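Local coordinates for protein PilM (Pseudomonas aeruginosa, PDB 3HG9) that is of unknown function but probably belongs to a plasmid-encoded pilus system, at residues B[21-26]-B[66-71]; B[37-42]-B[58-63]. All coordinates share one frame; numbering follows the deposited sequence.

Contact 1: residues B[21-26]-B[66-71]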
ATOM      1  N   LEU B  21      11.108   3.914  -8.756  1.00 30.67           N
ATOM      2  CA  LEU B  21      12.340   3.201  -8.708  1.00 31.40           C
ATOM      3  C   LEU B  21      13.242   3.700  -7.569  1.00 30.66           C
ATOM      4  O   LEU B  21      13.925   2.899  -6.913  1.00 29.46           O
ATOM      5  CB  LEU B  21      13.002   3.392 -10.040  1.00 32.15           C
ATOM      6  CG  LEU B  21      14.319   2.714 -10.226  1.00 35.86           C
ATOM      7  CD1 LEU B  21      14.440   2.716 -11.734  1.00 39.92           C
ATOM      8  CD2 LEU B  21      15.467   3.486  -9.531  1.00 35.18           C
ATOM      9  N   TYR B  22      13.264   5.013  -7.338  1.00 31.44           N
ATOM     10  CA  TYR B  22      14.117   5.603  -6.245  1.00 30.85           C
ATOM     11  C   TYR B  22      13.529   5.197  -4.918  1.00 31.26           C
ATOM     12  O   TYR B  22      14.224   4.718  -4.010  1.00 29.58           O
ATOM     13  CB  TYR B  22      14.067   7.095  -6.326  1.00 30.53           C
ATOM     14  CG  TYR B  22      14.906   7.852  -5.343  1.00 26.56           C
ATOM     15  CD1 TYR B  22      16.240   8.113  -5.597  1.00 25.20           C
ATOM     16  CD2 TYR B  22      14.319   8.437  -4.210  1.00 27.83           C
ATOM     17  CE1 TYR B  22      17.034   8.879  -4.649  1.00 27.18           C
ATOM     18  CE2 TYR B  22      15.074   9.212  -3.283  1.00 25.83           C
ATOM     19  CZ  TYR B  22      16.411   9.413  -3.498  1.00 23.23           C
ATOM     20  OH  TYR B  22      17.107  10.186  -2.596  1.00 28.04           O
ATOM     21  N   ARG B  23      12.212   5.347  -4.842  1.00 32.39           N
ATOM     22  CA  ARG B  23      11.476   4.902  -3.675  1.00 33.71           C
ATOM     23  C   ARG B  23      11.904   3.500  -3.200  1.00 35.17           C
ATOM     24  O   ARG B  23      12.119   3.243  -1.985  1.00 36.87           O
ATOM     25  CB  ARG B  23       9.942   4.917  -3.916  1.00 33.42           C
ATOM     26  CG  ARG B  23       9.186   4.638  -2.589  1.00 32.05           C
ATOM     27  CD  ARG B  23       7.712   4.712  -2.703  1.00 34.52           C
ATOM     28  NE  ARG B  23       7.132   3.448  -3.172  1.00 34.91           N
ATOM     29  CZ  ARG B  23       5.825   3.186  -3.197  1.00 37.76           C
ATOM     30  NH1 ARG B  23       4.985   4.112  -2.758  1.00 35.54           N
ATOM     31  NH2 ARG B  23       5.351   2.005  -3.675  1.00 37.56           N
ATOM     32  N   SER B  24      12.016   2.574  -4.130  1.00 34.82           N
ATOM     33  CA  SER B  24      12.276   1.220  -3.696  1.00 34.11           C
ATOM     34  C   SER B  24      13.666   1.051  -3.152  1.00 34.60           C
ATOM     35  O   SER B  24      13.882   0.211  -2.273  1.00 35.96           O
ATOM     36  CB  SER B  24      12.030   0.260  -4.846  1.00 33.55           C
ATOM     37  OG  SER B  24      10.669   0.171  -5.065  1.00 28.79           O
ATOM     38  N   ARG B  25      14.617   1.813  -3.687  1.00 35.39           N
ATOM     39  CA  ARG B  25      15.993   1.877  -3.112  1.00 35.14           C
ATOM     40  C   ARG B  25      16.045   2.394  -1.704  1.00 34.46           C
ATOM     41  O   ARG B  25      16.848   1.946  -0.927  1.00 35.06           O
ATOM     42  CB  ARG B  25      16.889   2.752  -3.959  1.00 35.26           C
ATOM     43  CG  ARG B  25      17.063   2.186  -5.322  1.00 38.39           C
ATOM     44  CD  ARG B  25      17.580   0.767  -5.235  1.00 42.41           C
ATOM     45  NE  ARG B  25      17.931   0.291  -6.566  1.00 45.23           N
ATOM     46  CZ  ARG B  25      18.498  -0.883  -6.813  1.00 48.53           C
ATOM     47  NH1 ARG B  25      18.783  -1.702  -5.798  1.00 49.57           N
ATOM     48  NH2 ARG B  25      18.773  -1.227  -8.075  1.00 50.17           N
ATOM     49  N   LEU B  26      15.227   3.380  -1.380  1.00 35.18           N
ATOM     50  CA  LEU B  26      14.978   3.710   0.032  1.00 36.00           C
ATOM     51  C   LEU B  26      14.254   2.574   0.771  1.00 37.73           C
ATOM     52  O   LEU B  26      14.698   2.205   1.841  1.00 39.23           O
ATOM     53  CB  LEU B  26      14.130   4.952   0.169  1.00 34.96           C
ATOM     54  CG  LEU B  26      14.621   6.283  -0.361  1.00 36.29           C
ATOM     55  CD1 LEU B  26      13.399   7.193  -0.330  1.00 34.98           C
ATOM     56  CD2 LEU B  26      15.762   6.833   0.531  1.00 31.22           C
ATOM     57  N   SER B  66       9.656   4.776   4.389  1.00 36.80           N
ATOM     58  CA  SER B  66      10.292   5.808   3.585  1.00 35.88           C
ATOM     59  C   SER B  66       9.367   6.527   2.597  1.00 34.91           C
ATOM     60  O   SER B  66       8.388   5.983   2.162  1.00 34.09           O
ATOM     61  CB  SER B  66      11.558   5.281   2.907  1.00 35.55           C
ATOM     62  OG  SER B  66      11.393   3.922   2.605  1.00 36.38           O
ATOM     63  N   TYR B  67       9.730   7.767   2.243  1.00 33.76           N
ATOM     64  CA  TYR B  67       9.004   8.535   1.290  1.00 31.81           C
ATOM     65  C   TYR B  67       9.908   9.017   0.158  1.00 33.02           C
ATOM     66  O   TYR B  67      11.060   9.388   0.390  1.00 33.74           O
ATOM     67  CB  TYR B  67       8.474   9.743   1.993  1.00 30.77           C
ATOM     68  CG  TYR B  67       7.996   9.505   3.386  1.00 28.62           C
ATOM     69  CD1 TYR B  67       6.690   9.812   3.738  1.00 30.38           C
ATOM     70  CD2 TYR B  67       8.834   9.015   4.367  1.00 25.51           C
ATOM     71  CE1 TYR B  67       6.208   9.639   5.061  1.00 27.87           C
ATOM     72  CE2 TYR B  67       8.363   8.822   5.668  1.00 23.01           C
ATOM     73  CZ  TYR B  67       7.054   9.144   6.017  1.00 24.36           C
ATOM     74  OH  TYR B  67       6.564   8.941   7.339  1.00 28.67           O
ATOM     75  N   ALA B  68       9.389   9.067  -1.056  1.00 32.41           N
ATOM     76  CA  ALA B  68      10.133   9.698  -2.143  1.00 32.81           C
ATOM     77  C   ALA B  68       9.245  10.800  -2.692  1.00 33.34           C
ATOM     78  O   ALA B  68       8.052  10.538  -2.879  1.00 34.15           O
ATOM     79  CB  ALA B  68      10.441   8.642  -3.255  1.00 32.20           C
ATOM     80  N   PHE B  69       9.763  12.015  -2.909  1.00 33.24           N
ATOM     81  CA  PHE B  69       8.890  13.118  -3.281  1.00 33.67           C
ATOM     82  C   PHE B  69       9.469  14.147  -4.222  1.00 35.55           C
ATOM     83  O   PHE B  69      10.611  14.561  -4.085  1.00 34.74           O
ATOM     84  CB  PHE B  69       8.363  13.847  -2.042  1.00 32.79           C
ATOM     85  CG  PHE B  69       9.426  14.270  -1.060  1.00 31.47           C
ATOM     86  CD1 PHE B  69       9.930  15.582  -1.072  1.00 25.80           C
ATOM     87  CD2 PHE B  69       9.883  13.361  -0.081  1.00 30.41           C
ATOM     88  CE1 PHE B  69      10.891  15.985  -0.159  1.00 27.44           C
ATOM     89  CE2 PHE B  69      10.862  13.732   0.851  1.00 28.99           C
ATOM     90  CZ  PHE B  69      11.383  15.072   0.817  1.00 26.85           C
ATOM     91  N   ILE B  70       8.661  14.545  -5.193  1.00 37.38           N
ATOM     92  CA  ILE B  70       8.976  15.710  -5.991  1.00 39.17           C
ATOM     93  C   ILE B  70       8.320  16.916  -5.358  1.00 40.13           C
ATOM     94  O   ILE B  70       7.101  17.060  -5.354  1.00 40.55           O
ATOM     95  CB  ILE B  70       8.666  15.552  -7.488  1.00 38.95           C
ATOM     96  CG1 ILE B  70       9.906  14.984  -8.167  1.00 39.51           C
ATOM     97  CG2 ILE B  70       8.446  16.916  -8.183  1.00 40.14           C
ATOM     98  CD1 ILE B  70      10.011  13.494  -8.142  1.00 40.46           C
ATOM     99  N   ALA B  71       9.200  17.761  -4.820  1.00 41.84           N
ATOM    100  CA  ALA B  71       8.891  18.940  -4.012  1.00 42.33           C
ATOM    101  C   ALA B  71       7.884  19.929  -4.640  1.00 43.04           C
ATOM    102  O   ALA B  71       7.022  20.497  -3.905  1.00 45.00           O
ATOM    103  CB  ALA B  71      10.209  19.651  -3.593  1.00 41.70           C
TER

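Contact 2: residues B[37-42]-B[58-63]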
ATOM      1  N   SER B  37      16.998   8.235   9.880  1.00 51.93           N
ATOM      2  CA  SER B  37      16.040   9.220   9.403  1.00 50.47           C
ATOM      3  C   SER B  37      16.483  10.011   8.185  1.00 48.91           C
ATOM      4  O   SER B  37      16.659  11.223   8.194  1.00 47.76           O
ATOM      5  CB  SER B  37      15.485  10.076  10.541  1.00 50.89           C
ATOM      6  OG  SER B  37      14.558   9.306  11.284  1.00 51.82           O
ATOM      7  N   GLY B  38      16.569   9.265   7.088  1.00 48.73           N
ATOM      8  CA  GLY B  38      17.037   9.779   5.813  1.00 46.85           C
ATOM      9  C   GLY B  38      18.383  10.462   5.968  1.00 45.60           C
ATOM     10  O   GLY B  38      19.105  10.284   6.947  1.00 45.36           O
ATOM     11  N   SER B  39      18.738  11.268   4.998  1.00 44.59           N
ATOM     12  CA  SER B  39      17.975  11.460   3.831  1.00 43.53           C
ATOM     13  C   SER B  39      19.054  11.032   2.901  1.00 42.77           C
ATOM     14  O   SER B  39      19.643  11.882   2.249  1.00 45.35           O
ATOM     15  CB  SER B  39      17.671  12.937   3.643  1.00 43.38           C
ATOM     16  OG  SER B  39      16.267  13.161   3.522  1.00 45.66           O
ATOM     17  N   PRO B  40      19.321   9.707   2.818  1.00 41.46           N
ATOM     18  CA  PRO B  40      20.620   9.265   2.303  1.00 41.09           C
ATOM     19  C   PRO B  40      20.979   9.783   0.905  1.00 40.34           C
ATOM     20  O   PRO B  40      20.109   9.897   0.062  1.00 40.47           O
ATOM     21  CB  PRO B  40      20.510   7.715   2.316  1.00 41.12           C
ATOM     22  CG  PRO B  40      19.045   7.399   2.284  1.00 39.41           C
ATOM     23  CD  PRO B  40      18.305   8.618   2.799  1.00 40.90           C
ATOM     24  N   ALA B  41      22.254  10.075   0.662  1.00 40.34           N
ATOM     25  CA  ALA B  41      22.705  10.346  -0.736  1.00 40.03           C
ATOM     26  C   ALA B  41      22.804   9.098  -1.561  1.00 39.28           C
ATOM     27  O   ALA B  41      23.213   8.019  -1.084  1.00 38.13           O
ATOM     28  CB  ALA B  41      24.017  11.065  -0.785  1.00 39.84           C
ATOM     29  N   ASP B  42      22.464   9.303  -2.823  1.00 39.11           N
ATOM     30  CA  ASP B  42      22.238   8.225  -3.820  1.00 39.33           C
ATOM     31  C   ASP B  42      23.437   7.254  -4.064  1.00 39.28           C
ATOM     32  O   ASP B  42      23.314   6.296  -4.845  1.00 37.27           O
ATOM     33  CB  ASP B  42      21.774   8.863  -5.139  1.00 39.35           C
ATOM     34  CG  ASP B  42      21.133  10.240  -4.940  1.00 39.90           C
ATOM     35  OD1 ASP B  42      20.346  10.361  -3.999  1.00 46.03           O
ATOM     36  OD2 ASP B  42      21.374  11.196  -5.722  1.00 44.06           O
ATOM     37  N   GLN B  58      13.406  13.628  -4.269  1.00 30.24           N
ATOM     38  CA  GLN B  58      13.923  13.681  -2.939  1.00 29.66           C
ATOM     39  C   GLN B  58      13.379  12.500  -2.249  1.00 29.01           C
ATOM     40  O   GLN B  58      12.348  12.021  -2.647  1.00 29.37           O
ATOM     41  CB  GLN B  58      13.469  14.993  -2.288  1.00 29.46           C
ATOM     42  CG  GLN B  58      14.297  16.219  -2.790  1.00 30.87           C
ATOM     43  CD  GLN B  58      14.126  17.379  -1.863  1.00 30.55           C
ATOM     44  OE1 GLN B  58      13.389  18.337  -2.190  1.00 28.30           O
ATOM     45  NE2 GLN B  58      14.695  17.254  -0.630  1.00 26.50           N
ATOM     46  N   GLY B  59      14.075  12.012  -1.237  1.00 29.30           N
ATOM     47  CA  GLY B  59      13.563  10.926  -0.458  1.00 30.15           C
ATOM     48  C   GLY B  59      13.861  11.221   0.983  1.00 31.88           C
ATOM     49  O   GLY B  59      14.738  12.030   1.223  1.00 30.95           O
ATOM     50  N   TYR B  60      13.155  10.551   1.922  1.00 33.08           N
ATOM     51  CA  TYR B  60      13.329  10.703   3.384  1.00 35.01           C
ATOM     52  C   TYR B  60      13.007   9.351   4.060  1.00 37.15           C
ATOM     53  O   TYR B  60      12.457   8.426   3.439  1.00 38.36           O
ATOM     54  CB  TYR B  60      12.376  11.806   3.907  1.00 35.54           C
ATOM     55  CG  TYR B  60      12.725  12.480   5.234  1.00 36.62           C
ATOM     56  CD1 TYR B  60      13.933  13.177   5.381  1.00 40.24           C
ATOM     57  CD2 TYR B  60      11.837  12.475   6.328  1.00 34.48           C
ATOM     58  CE1 TYR B  60      14.278  13.808   6.593  1.00 39.87           C
ATOM     59  CE2 TYR B  60      12.170  13.113   7.538  1.00 33.53           C
ATOM     60  CZ  TYR B  60      13.406  13.786   7.654  1.00 38.55           C
ATOM     61  OH  TYR B  60      13.842  14.438   8.800  1.00 37.76           O
ATOM     62  N   ILE B  61      13.327   9.206   5.324  1.00 37.89           N
ATOM     63  CA  ILE B  61      12.840   8.055   6.022  1.00 38.27           C
ATOM     64  C   ILE B  61      12.411   8.696   7.302  1.00 40.43           C
ATOM     65  O   ILE B  61      12.927   9.781   7.703  1.00 39.62           O
ATOM     66  CB  ILE B  61      13.919   6.948   6.229  1.00 38.35           C
ATOM     67  CG1 ILE B  61      14.341   6.387   4.870  1.00 39.17           C
ATOM     68  CG2 ILE B  61      13.398   5.777   7.115  1.00 37.65           C
ATOM     69  CD1 ILE B  61      15.573   5.534   4.867  1.00 38.62           C
ATOM     70  N   ALA B  62      11.440   8.048   7.926  1.00 41.12           N
ATOM     71  CA  ALA B  62      10.925   8.468   9.201  1.00 42.31           C
ATOM     72  C   ALA B  62      10.150   7.234   9.728  1.00 43.30           C
ATOM     73  O   ALA B  62       9.353   6.644   8.986  1.00 43.75           O
ATOM     74  CB  ALA B  62      10.028   9.674   9.015  1.00 42.95           C
ATOM     75  N   ALA B  63      10.412   6.834  10.985  1.00 43.62           N
ATOM     76  CA  ALA B  63      10.254   5.438  11.377  1.00 43.66           C
ATOM     77  C   ALA B  63      11.093   4.688  10.346  1.00 42.96           C
ATOM     78  O   ALA B  63      11.788   5.346   9.572  1.00 44.21           O
ATOM     79  CB  ALA B  63       8.759   5.007  11.330  1.00 43.38           C
TER

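Contact 1: residues B[21-26]-B[66-71]
Leu26 turns its CG opposite its own carbonyl carbon (chi1 -62°), which directs CG off helix 12-31 toward strand 65-70, and an extended second torsion carries the branch CD1 out to 3.3 Å from Tyr67 O. One helical turn earlier, Tyr22 carries its ring with CG trans to the backbone N (chi1 -178°), and that ring presents an edge to the strand: CD2 lies 4.0 Å from Ala68 CB, with the methyl in the ring plane. Ala68 is the hub. Its single methyl also sits against the start of the Arg23 side chain, Arg23 CB to Ala68 CB being 3.8 Å, so the backbones can approach closely, with Arg23 CA and Ala68 CA 5.2 Å apart. At the other end Ser66 lies alongside Leu26, CB to CB 3.8 Å, while Ser66 OG rests 3.7 Å from Leu26 C. Between the two segments the contact is van der Waals in character, and all the touching residues are buried. The polar end of Arg23 has a separate task: its chain bends about the CG-CD bond, and NH2 makes a salt bridge to Asp88 of the second subunit. Helix segment and strand run roughly antiparallel, at 153°, with their axes 7.7 Å apart. Tyr67 and Phe69 leave the strand on the side away from the helix and pack, respectively, on Pro111 and Ile114 of the second subunit. This is a helix packed on one face of a β-hairpin, whose strand 65-70 also forms an antiparallel ladder with a strand of the second subunit, continuing the sheet across the dimer interface.

Contact 2: residues B[37-42]-B[58-63]
Ser39 donates from OG to Gly59 O at 3.0 Å, a bond that lies in the carbonyl plane on a lone pair, with a C=O···O angle of 141°. The same hydroxyl oxygen meets the Tyr60 ring at its edge, near the ring plane, with OG 3.0 Å from Tyr60 CD1. Tyr60 brings this edge up by setting CG trans to its backbone N (chi1 -158°). Further along, the loop backbone itself touches the strand: Gly38 N is 3.6 Å from Ile61 CB, and Ser37 CA makes a bent C-H···O contact to Ile61 O (3.6 Å, 124° at the hydrogen). Having no side chain, Gly38 can put its CA 4.5 Å from that of Tyr60, and the cis peptide joining it to Ser39 turns the chain just before the serine hydroxyl. The loop after helix 12-31 thus lies along strand 57-62 without forming a regular β ladder with it; the strand's ladder partner is 65-70, the other half of a β-hairpin. Ile61, a buried residue, packs on Phe36 of the loop and Ala30 of the helix, while within the loop Pro40 rests on Leu26 of helix 12-31. The Tyr60 side chain also packs on Pro111 of the second subunit.

Overall arrangement
Contact 1 is buried and lies nearer the centre of the chain, whereas contact 2 is only partly buried and includes exposed serines. Both hold the same β-hairpin: helix 12-31 packs against strand 65-70, and the loop that follows the helix runs along strand 57-62. Their centres are about 8 Å apart, and probable backbone hydrogen bonds link them, Tyr67 O to Tyr60 N at 2.8 Å and Phe69 N to Gln58 O at 2.6 Å. The chemistry differs, with mainly apolar, van der Waals contacts under the helix and a serine hydroxyl on a backbone carbonyl beneath the loop. The second subunit pairs a strand with 65-70 in contact 1, whereas at contact 2 its Pro111 packs on Tyr60 and Ala62.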